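Local structure of acyl-CoA hydrolase (Bacillus cereus, 1Y7U) at residues 41-44 and 45-48; 74-77 and 78-82; 158-161 and 162-166. The protein probably hydrolyses the thioester bond of long-chain fatty acyl-coenzyme A, giving free coenzyme A and the fatty acid. One frame throughout, in Å; residues are numbered along the deposited sequence. Where two conformers were deposited one is given.

Interaction 1: 41-44 and 45-48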
loop_
_atom_site.group_PDB
_atom_site.type_symbol
_atom_site.label_atom_id
_atom_site.label_comp_id
_atom_site.label_asym_id
_atom_site.label_seq_id
_atom_site.Cartn_x
_atom_site.Cartn_y
_atom_site.Cartn_z
ATOM N N LYS A 41 6.748 -7.986 9.121
ATOM C CA LYS A 41 5.504 -7.304 9.413
ATOM C C LYS A 41 5.417 -6.968 10.894
ATOM O O LYS A 41 5.125 -5.829 11.254
ATOM C CB LYS A 41 4.307 -8.156 8.992
ATOM C CG LYS A 41 2.951 -7.472 9.211
ATOM C CD LYS A 41 2.871 -6.129 8.527
ATOM C CE LYS A 41 1.498 -5.520 8.717
ATOM N NZ LYS A 41 1.419 -4.170 8.105
ATOM N N ILE A 42 5.685 -7.950 11.750
ATOM C CA ILE A 42 5.637 -7.719 13.185
ATOM C C ILE A 42 6.674 -6.677 13.625
ATOM O O ILE A 42 6.361 -5.761 14.383
ATOM C CB ILE A 42 5.846 -9.036 13.955
ATOM C CG1 ILE A 42 4.700 -9.991 13.631
ATOM C CG2 ILE A 42 5.877 -8.785 15.453
ATOM C CD1 ILE A 42 4.770 -11.292 14.360
ATOM N N LEU A 43 7.904 -6.802 13.144
ATOM C CA LEU A 43 8.942 -5.850 13.513
ATOM C C LEU A 43 8.560 -4.438 13.078
ATOM O O LEU A 43 8.663 -3.493 13.859
ATOM C CB LEU A 43 10.271 -6.254 12.883
ATOM C CG LEU A 43 10.802 -7.617 13.337
ATOM C CD1 LEU A 43 11.996 -8.033 12.498
ATOM C CD2 LEU A 43 11.163 -7.544 14.804
ATOM N N SER A 44 8.107 -4.280 11.838
ATOM C CA SER A 44 7.725 -2.956 11.368
ATOM C C SER A 44 6.685 -2.367 12.319
ATOM O O SER A 44 6.762 -1.201 12.720
ATOM C CB SER A 44 7.142 -3.030 9.962
ATOM O OG SER A 44 6.818 -1.735 9.484
ATOM N N GLU A 45 5.720 -3.192 12.696
ATOM C CA GLU A 45 4.662 -2.744 13.576
ATOM C C GLU A 45 5.119 -2.449 14.997
ATOM O O GLU A 45 4.632 -1.506 15.616
ATOM C CB GLU A 45 3.542 -3.774 13.605
ATOM C CG GLU A 45 2.187 -3.141 13.496
ATOM C CD GLU A 45 1.946 -2.548 12.130
ATOM O OE1 GLU A 45 1.581 -3.312 11.214
ATOM O OE2 GLU A 45 2.133 -1.325 11.968
HETATM N N MSE A 46 6.036 -3.251 15.530
HETATM C CA MSE A 46 6.517 -3.019 16.888
HETATM C C MSE A 46 7.163 -1.646 16.961
HETATM O O MSE A 46 6.868 -0.850 17.857
HETATM C CB MSE A 46 7.540 -4.071 17.289
HETATM C CG MSE A 46 6.999 -5.473 17.343
HETATM SE SE MSE A 46 8.370 -6.699 17.909
HETATM C CE MSE A 46 7.522 -7.384 19.498
ATOM N N ASP A 47 8.047 -1.377 16.006
ATOM C CA ASP A 47 8.748 -0.102 15.937
ATOM C C ASP A 47 7.762 1.056 15.787
ATOM O O ASP A 47 7.896 2.091 16.440
ATOM C CB ASP A 47 9.729 -0.118 14.753
ATOM C CG ASP A 47 10.406 1.225 14.523
ATOM O OD1 ASP A 47 11.165 1.672 15.406
ATOM O OD2 ASP A 47 10.182 1.839 13.454
HETATM N N MSE A 48 6.759 0.866 14.940
HETATM C CA MSE A 48 5.774 1.901 14.676
HETATM C C MSE A 48 5.034 2.339 15.918
HETATM O O MSE A 48 5.028 3.515 16.286
HETATM C CB MSE A 48 4.767 1.407 13.640
HETATM C CG MSE A 48 3.717 2.436 13.251
HETATM SE SE MSE A 48 4.459 4.062 12.491
HETATM C CE MSE A 48 4.161 5.209 13.997
HETATM O O HOH W 1 7.830 1.036 11.735
#

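Interaction 2: 74-77 and 78-82. With COA (coenzyme A), chain J; SO4 (sulfate ion), chain E.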
loop_
_atom_site.group_PDB
_atom_site.type_symbol
_atom_site.label_atom_id
_atom_site.label_comp_id
_atom_site.label_asym_id
_atom_site.label_seq_id
_atom_site.Cartn_x
_atom_site.Cartn_y
_atom_site.Cartn_z
ATOM N N HIS A 74 5.415 -17.903 18.804
ATOM C CA HIS A 74 4.377 -18.685 18.139
ATOM C C HIS A 74 4.061 -18.025 16.826
ATOM O O HIS A 74 4.400 -16.863 16.607
ATOM C CB HIS A 74 3.086 -18.746 18.955
ATOM C CG HIS A 74 3.247 -19.378 20.299
ATOM N ND1 HIS A 74 3.512 -18.649 21.437
ATOM C CD2 HIS A 74 3.210 -20.674 20.683
ATOM C CE1 HIS A 74 3.630 -19.467 22.466
ATOM N NE2 HIS A 74 3.451 -20.701 22.035
ATOM N N PRO A 75 3.410 -18.755 15.922
ATOM C CA PRO A 75 3.070 -18.163 14.634
ATOM C C PRO A 75 1.784 -17.369 14.782
ATOM O O PRO A 75 1.004 -17.614 15.695
ATOM C CB PRO A 75 2.879 -19.385 13.749
ATOM C CG PRO A 75 2.240 -20.345 14.690
ATOM C CD PRO A 75 3.106 -20.196 15.926
ATOM N N VAL A 76 1.586 -16.406 13.891
ATOM C CA VAL A 76 0.379 -15.600 13.871
ATOM C C VAL A 76 -0.209 -15.894 12.502
ATOM O O VAL A 76 0.360 -15.511 11.481
ATOM C CB VAL A 76 0.705 -14.127 13.973
ATOM C CG1 VAL A 76 -0.582 -13.309 13.949
ATOM C CG2 VAL A 76 1.499 -13.874 15.239
ATOM N N ARG A 77 -1.340 -16.585 12.480
ATOM C CA ARG A 77 -1.972 -16.973 11.224
ATOM C C ARG A 77 -3.146 -16.093 10.810
ATOM O O ARG A 77 -3.480 -15.133 11.495
ATOM C CB ARG A 77 -2.409 -18.436 11.323
ATOM C CG ARG A 77 -1.256 -19.341 11.701
ATOM C CD ARG A 77 -1.694 -20.746 12.078
ATOM N NE ARG A 77 -0.565 -21.579 12.497
ATOM C CZ ARG A 77 0.475 -21.885 11.722
ATOM N NH1 ARG A 77 0.547 -21.436 10.473
ATOM N NH2 ARG A 77 1.451 -22.642 12.197
ATOM N N SER A 78 -3.752 -16.426 9.675
ATOM C CA SER A 78 -4.885 -15.677 9.146
ATOM C C SER A 78 -6.097 -15.798 10.063
ATOM O O SER A 78 -6.937 -14.910 10.117
ATOM C CB SER A 78 -5.249 -16.205 7.764
ATOM O OG SER A 78 -5.675 -17.554 7.855
ATOM N N SER A 79 -6.190 -16.914 10.770
ATOM C CA SER A 79 -7.294 -17.155 11.692
ATOM C C SER A 79 -7.098 -16.331 12.947
ATOM O O SER A 79 -7.954 -16.308 13.830
ATOM C CB SER A 79 -7.349 -18.636 12.066
ATOM O OG SER A 79 -6.056 -19.127 12.389
ATOM N N ASP A 80 -5.954 -15.660 13.022
ATOM C CA ASP A 80 -5.638 -14.848 14.181
ATOM C C ASP A 80 -5.954 -13.382 14.039
ATOM O O ASP A 80 -6.450 -12.903 13.024
ATOM C CB ASP A 80 -4.167 -14.973 14.557
ATOM C CG ASP A 80 -3.849 -16.270 15.225
ATOM O OD1 ASP A 80 -4.644 -16.700 16.092
ATOM O OD2 ASP A 80 -2.791 -16.849 14.892
ATOM N N CYS A 81 -5.599 -12.672 15.092
ATOM C CA CYS A 81 -5.819 -11.255 15.208
ATOM C C CYS A 81 -4.618 -10.772 16.028
ATOM O O CYS A 81 -4.281 -11.376 17.039
ATOM C CB CYS A 81 -7.135 -11.082 15.951
ATOM S SG CYS A 81 -7.565 -9.446 16.360
ATOM N N VAL A 82 -3.943 -9.721 15.582
ATOM C CA VAL A 82 -2.789 -9.216 16.327
ATOM C C VAL A 82 -3.032 -7.869 16.967
ATOM O O VAL A 82 -3.689 -7.010 16.400
ATOM C CB VAL A 82 -1.542 -9.046 15.446
ATOM C CG1 VAL A 82 -0.835 -10.345 15.295
ATOM C CG2 VAL A 82 -1.938 -8.503 14.089
HETATM N N1A COA J . 15.612 -18.858 17.239
HETATM C C2A COA J . 16.398 -19.485 16.389
HETATM N N3A COA J . 16.141 -20.750 16.156
HETATM C C4A COA J . 15.182 -21.375 16.746
HETATM C C5A COA J . 14.400 -20.749 17.561
HETATM C C6A COA J . 14.617 -19.484 17.815
HETATM N N6A COA J . 13.871 -18.812 18.622
HETATM N N7A COA J . 13.526 -21.560 17.973
HETATM C C8A COA J . 13.750 -22.678 17.382
HETATM N N9A COA J . 14.795 -22.602 16.611
HETATM C C1B COA J . 15.475 -23.641 15.830
HETATM C C2B COA J . 16.044 -24.712 16.635
HETATM O O2B COA J . 17.330 -24.354 16.888
HETATM C C3B COA J . 16.149 -25.795 15.671
HETATM O O3B COA J . 17.266 -25.539 14.920
HETATM P P3B COA J . 18.135 -26.638 14.319
HETATM O O7A COA J . 18.937 -26.188 13.307
HETATM O O8A COA J . 17.358 -27.697 13.898
HETATM O O9A COA J . 19.104 -27.054 15.207
HETATM C C4B COA J . 14.867 -25.666 14.971
HETATM O O4B COA J . 14.628 -24.338 15.012
HETATM C C5B COA J . 13.785 -26.046 15.915
HETATM O O5B COA J . 13.527 -27.372 16.056
HETATM P P1A COA J . 12.273 -27.613 16.781
HETATM O O1A COA J . 12.533 -27.503 18.154
HETATM O O2A COA J . 11.793 -28.847 16.307
HETATM O O3A COA J . 11.358 -26.463 16.408
HETATM P P2A COA J . 10.253 -25.951 17.341
HETATM O O4A COA J . 10.614 -25.606 18.687
HETATM O O5A COA J . 8.927 -26.401 17.085
HETATM O O6A COA J . 10.278 -24.512 16.935
HETATM C CBP COA J . 9.664 -22.887 15.253
HETATM C CCP COA J . 10.156 -24.258 15.598
HETATM C CDP COA J . 10.787 -21.943 15.139
HETATM C CEP COA J . 9.136 -23.143 13.922
HETATM C CAP COA J . 8.572 -22.260 16.080
HETATM O OAP COA J . 9.173 -21.506 17.044
HETATM C C9P COA J . 7.705 -21.324 15.344
HETATM O O9P COA J . 6.819 -21.740 14.400
HETATM N N8P COA J . 7.844 -20.095 15.615
HETATM C C7P COA J . 7.122 -19.129 14.919
HETATM C C6P COA J . 7.799 -18.533 13.727
HETATM C C5P COA J . 6.823 -17.832 12.892
HETATM O O5P COA J . 6.183 -18.405 12.121
HETATM N N4P COA J . 6.653 -16.604 13.071
HETATM C C3P COA J . 6.870 -15.605 12.122
HETATM C C2P COA J . 6.204 -14.395 12.679
HETATM S S1P COA J . 4.822 -14.803 13.686
HETATM S S SO4 E . 0.241 -23.639 16.004
HETATM O O1 SO4 E . -0.738 -22.709 15.347
HETATM O O2 SO4 E . -0.508 -24.715 16.730
HETATM O O3 SO4 E . 1.127 -24.213 14.935
HETATM O O4 SO4 E . 1.094 -22.935 17.021
#

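Interaction 3: 158-161 and 162-166. With COA (coenzyme A), chain F.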
loop_
_atom_site.group_PDB
_atom_site.type_symbol
_atom_site.label_atom_id
_atom_site.label_comp_id
_atom_site.label_asym_id
_atom_site.label_seq_id
_atom_site.Cartn_x
_atom_site.Cartn_y
_atom_site.Cartn_z
ATOM N N ARG A 158 23.636 -2.595 25.956
ATOM C CA ARG A 158 23.426 -1.728 24.807
ATOM C C ARG A 158 24.743 -1.313 24.166
ATOM O O ARG A 158 24.904 -1.345 22.941
ATOM C CB ARG A 158 22.665 -0.477 25.260
ATOM C CG ARG A 158 23.075 0.799 24.552
ATOM C CD ARG A 158 22.612 2.017 25.317
ATOM N NE ARG A 158 21.161 2.126 25.356
ATOM C CZ ARG A 158 20.510 3.022 26.090
ATOM N NH1 ARG A 158 21.190 3.879 26.843
ATOM N NH2 ARG A 158 19.183 3.057 26.077
ATOM N N HIS A 159 25.682 -0.927 25.018
ATOM C CA HIS A 159 26.998 -0.468 24.606
ATOM C C HIS A 159 27.838 -1.553 23.945
ATOM O O HIS A 159 28.535 -1.285 22.968
ATOM C CB HIS A 159 27.691 0.095 25.833
ATOM C CG HIS A 159 26.801 0.971 26.657
ATOM N ND1 HIS A 159 26.307 2.173 26.192
ATOM C CD2 HIS A 159 26.273 0.797 27.892
ATOM C CE1 HIS A 159 25.512 2.703 27.108
ATOM N NE2 HIS A 159 25.475 1.888 28.149
ATOM N N ILE A 160 27.778 -2.773 24.475
ATOM C CA ILE A 160 28.532 -3.871 23.879
ATOM C C ILE A 160 27.973 -4.074 22.476
ATOM O O ILE A 160 28.712 -4.077 21.489
ATOM C CB ILE A 160 28.339 -5.210 24.626
ATOM C CG1 ILE A 160 28.080 -4.971 26.113
ATOM C CG2 ILE A 160 29.559 -6.090 24.416
ATOM C CD1 ILE A 160 29.189 -4.242 26.841
ATOM N N ARG A 161 26.656 -4.247 22.401
ATOM C CA ARG A 161 25.966 -4.460 21.135
ATOM C C ARG A 161 26.387 -3.430 20.092
ATOM O O ARG A 161 26.903 -3.781 19.030
ATOM C CB ARG A 161 24.454 -4.394 21.355
ATOM C CG ARG A 161 23.923 -5.462 22.293
ATOM C CD ARG A 161 23.937 -6.834 21.646
ATOM N NE ARG A 161 24.589 -7.833 22.489
ATOM C CZ ARG A 161 25.907 -7.980 22.599
ATOM N NH1 ARG A 161 26.412 -8.917 23.395
ATOM N NH2 ARG A 161 26.724 -7.200 21.903
ATOM N N LYS A 162 26.165 -2.159 20.402
ATOM C CA LYS A 162 26.526 -1.089 19.492
ATOM C C LYS A 162 27.956 -1.318 19.020
ATOM O O LYS A 162 28.252 -1.272 17.826
ATOM C CB LYS A 162 26.436 0.249 20.207
ATOM C CG LYS A 162 26.394 1.436 19.286
ATOM C CD LYS A 162 26.519 2.716 20.089
ATOM C CE LYS A 162 25.864 3.878 19.372
ATOM N NZ LYS A 162 25.925 3.696 17.897
ATOM N N ALA A 163 28.841 -1.579 19.972
ATOM C CA ALA A 163 30.241 -1.809 19.659
ATOM C C ALA A 163 30.406 -2.937 18.649
ATOM O O ALA A 163 31.128 -2.794 17.669
ATOM C CB ALA A 163 31.007 -2.123 20.925
ATOM N N GLU A 164 29.745 -4.062 18.878
ATOM C CA GLU A 164 29.872 -5.164 17.942
ATOM C C GLU A 164 29.321 -4.762 16.579
ATOM O O GLU A 164 29.847 -5.166 15.540
ATOM C CB GLU A 164 29.147 -6.397 18.466
ATOM C CG GLU A 164 29.775 -6.963 19.721
ATOM C CD GLU A 164 29.122 -8.255 20.171
ATOM O OE1 GLU A 164 29.627 -8.866 21.139
ATOM O OE2 GLU A 164 28.106 -8.658 19.560
ATOM N N SER A 165 28.268 -3.954 16.581
ATOM C CA SER A 165 27.671 -3.506 15.333
ATOM C C SER A 165 28.651 -2.655 14.545
ATOM O O SER A 165 28.810 -2.839 13.339
ATOM C CB SER A 165 26.398 -2.716 15.612
ATOM O OG SER A 165 25.377 -3.577 16.081
ATOM N N LYS A 166 29.305 -1.717 15.223
ATOM C CA LYS A 166 30.284 -0.866 14.562
ATOM C C LYS A 166 31.459 -1.696 14.057
ATOM O O LYS A 166 32.082 -1.358 13.053
ATOM C CB LYS A 166 30.807 0.207 15.515
ATOM C CG LYS A 166 29.882 1.374 15.710
ATOM C CD LYS A 166 30.559 2.472 16.501
ATOM C CE LYS A 166 29.644 3.676 16.655
ATOM N NZ LYS A 166 30.193 4.720 17.586
HETATM N N1A COA F . 21.425 1.576 20.994
HETATM C C2A COA F . 20.774 2.099 22.057
HETATM N N3A COA F . 20.954 3.405 22.392
HETATM C C4A COA F . 21.763 4.166 21.685
HETATM C C5A COA F . 22.387 3.665 20.598
HETATM C C6A COA F . 22.227 2.346 20.227
HETATM N N6A COA F . 22.555 1.885 19.022
HETATM N N7A COA F . 23.106 4.636 20.101
HETATM C C8A COA F . 22.927 5.722 20.809
HETATM N N9A COA F . 22.117 5.452 21.815
HETATM C C1B COA F . 21.626 6.456 22.763
HETATM C C2B COA F . 22.291 6.452 24.115
HETATM O O2B COA F . 21.480 5.691 24.965
HETATM C C3B COA F . 22.315 7.895 24.569
HETATM O O3B COA F . 21.397 7.904 25.585
HETATM P P3B COA F . 21.288 8.777 26.823
HETATM O O7A COA F . 19.988 8.603 27.271
HETATM O O8A COA F . 21.501 10.151 26.746
HETATM O O9A COA F . 22.074 8.271 27.837
HETATM C C4B COA F . 21.738 8.598 23.374
HETATM O O4B COA F . 21.954 7.730 22.319
HETATM C C5B COA F . 22.399 9.888 23.014
HETATM O O5B COA F . 23.379 9.637 22.043
HETATM P P1A COA F . 24.576 10.631 21.702
HETATM O O1A COA F . 25.885 10.033 21.981
HETATM O O2A COA F . 24.476 11.863 22.481
HETATM O O3A COA F . 24.569 10.906 20.141
HETATM P P2A COA F . 24.425 9.892 18.929
HETATM O O4A COA F . 25.229 8.671 19.068
HETATM O O5A COA F . 24.850 10.633 17.770
HETATM O O6A COA F . 22.887 9.533 18.793
HETATM C CBP COA F . 22.332 8.044 16.914
HETATM C CCP COA F . 22.138 9.388 17.606
HETATM C CDP COA F . 23.699 7.450 17.139
HETATM C CEP COA F . 21.322 7.057 17.437
HETATM C CAP COA F . 22.401 8.279 15.405
HETATM O OAP COA F . 23.691 8.017 14.910
HETATM C C9P COA F . 21.262 8.162 14.448
HETATM O O9P COA F . 20.630 9.309 14.020
HETATM N N8P COA F . 20.892 6.990 14.042
HETATM C C7P COA F . 19.526 6.684 13.768
HETATM C C6P COA F . 18.723 7.758 13.062
HETATM C C5P COA F . 17.596 7.212 12.248
HETATM O O5P COA F . 17.156 7.853 11.271
HETATM N N4P COA F . 17.127 6.051 12.619
HETATM C C3P COA F . 16.472 5.202 11.695
HETATM C C2P COA F . 17.504 4.521 10.847
HETATM S S1P COA F . 17.453 5.099 9.187
#

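Interaction 1: 41-44 and 45-48
The carbonyl oxygen of Ser-44 is gripped twice: Met-48 N donates to Ser-44 O at 3.0 Å, and a water donates to the same oxygen at 2.7 Å. That water also donates to Asp-47 OD2, bridging a main-chain carbonyl to a carboxylate three residues on, and OD2 takes a further, weak bond from Gly-40 N of the second subunit. One turn earlier, Lys-41 and Glu-45 run alongside each other in the same direction. With CG anti to its backbone N (chi1 -177°) and a bend at chi2, the lysine lays NZ 3.2 Å from Glu-45 OE1, a salt bridge whose hydrogen bond is weak; the stronger partner of the glutamate is Lys-22, which meets OE2. The apolar flank belongs to selenomethionine Met-46, whose CG lies 4.0 Å from Ile-42 CG2, while Leu-43, three residues before it, brings CD2 to 4.3 Å from Met-46 SE, a looser contact. All of this belongs to helix 39-58, the central helix of a HotDog fold. Ile-42 and Met-46 rest on strand 95-105, Met-46 also reaches strands 61-71 and 112-125, and Ser-44 packs on Ser-44 of the second subunit.

Interaction 2: 74-77 and 78-82
Arg-77 N donates to Asp-80 OD2 at 2.8 Å, a nearly straight bond (163°) that meets the carboxylate on its anti side, slightly out of plane. The return bond, Asp-80 N to Arg-77 O at 3.0 Å, comes from above the carbonyl plane and closes a type I beta turn over Arg-77 to Asp-80. Asp-80 therefore ties both backbone polar atoms of Arg-77, one through its side chain and one through its main chain. The guanidinium serves another partner: with the chain extended from CG to NE, NE donates almost linearly to sulfate O1 at 3.1 Å and NH2 to sulfate O3 at 3.2 Å, so the group presents an edge to the anion, probably a crystallisation solute. Pro-75 CB lies over one face of that guanidinium, offset toward the rim. Arg-113 also bonds the sulfate. Deeper in, Val-76 CG1 meets Val-82 CG1, the two side chains crossing at about a right angle, while Val-76 CG2 approaches the coenzyme A sulfur S1P at 3.8 Å. This is a beta turn leading into strand 81-91 of the HotDog sheet, and the loop before it borders the thiol end of the coenzyme A site.

Interaction 3: 158-161 and 162-166
Lys-162 CB leaves the helix 3.5 Å from Arg-158 O, the carbonyl that accepts Lys-162 N, and the chain beyond it runs out to coenzyme A. A chi1 of -163° swings CG away from the backbone N, and the run stays extended as far as CE, which carries it along the adenine. CG passes N6A, CD nears N7A, and CE comes closest to N7A; after a turn at chi4, NZ ends 3.7 Å from N7A and 4.0 Å from N6A. Arg-158, one helical turn earlier, meets the same nucleotide at another part of the base and at the ribose. Its CG and CD lie by C2A and N3A, and NE is 3.2 Å from N3A. The ribose hydroxyl oxygen O2B sits over one face of the guanidinium, near NH1. Both residues, one turn apart on the same side of the helix, line the adenosine part of the site. Further round, Arg-161 and Glu-164 lie alongside each other, pointing the same way. In the conformer given, Arg-161 NH2 lies 3.1 Å from Glu-164 OE2, with the oxygen well out of the guanidinium plane: at most a charge contact and, with a second conformer deposited, a tentative one. Ser-165 N donates to Arg-161 O at 2.8 Å, whereas Ser-165 OG bonds Asp-71 of the second subunit. The segment belongs to helix 142-170: Arg-158 leans on Ser-95 and Glu-97 of strand 95-105, Arg-161 packs on Trp-69 of the second subunit, and Lys-162 packs on its Asp-71.

In the fold
Along the chain the three interactions follow in series. Interactions 1 and 2, both within the HotDog domain, have centres 15 Å apart and touch where Ile-42 CD1 packs on Val-76 CG2, joining helix 39-58 to the loop that leads into strand 81-91. Interaction 3 lies on helix 142-170, its centre about 22 Å from that of interaction 1 and 33 Å from that of interaction 2. Interactions 2 and 3 meet different coenzyme A molecules: the one beside 74-77 is also bound by Arg-158 of the second subunit, while the one at 158-166 also bonds Asp-71 of the second subunit. Both of these coenzyme A sites are therefore built from two subunits.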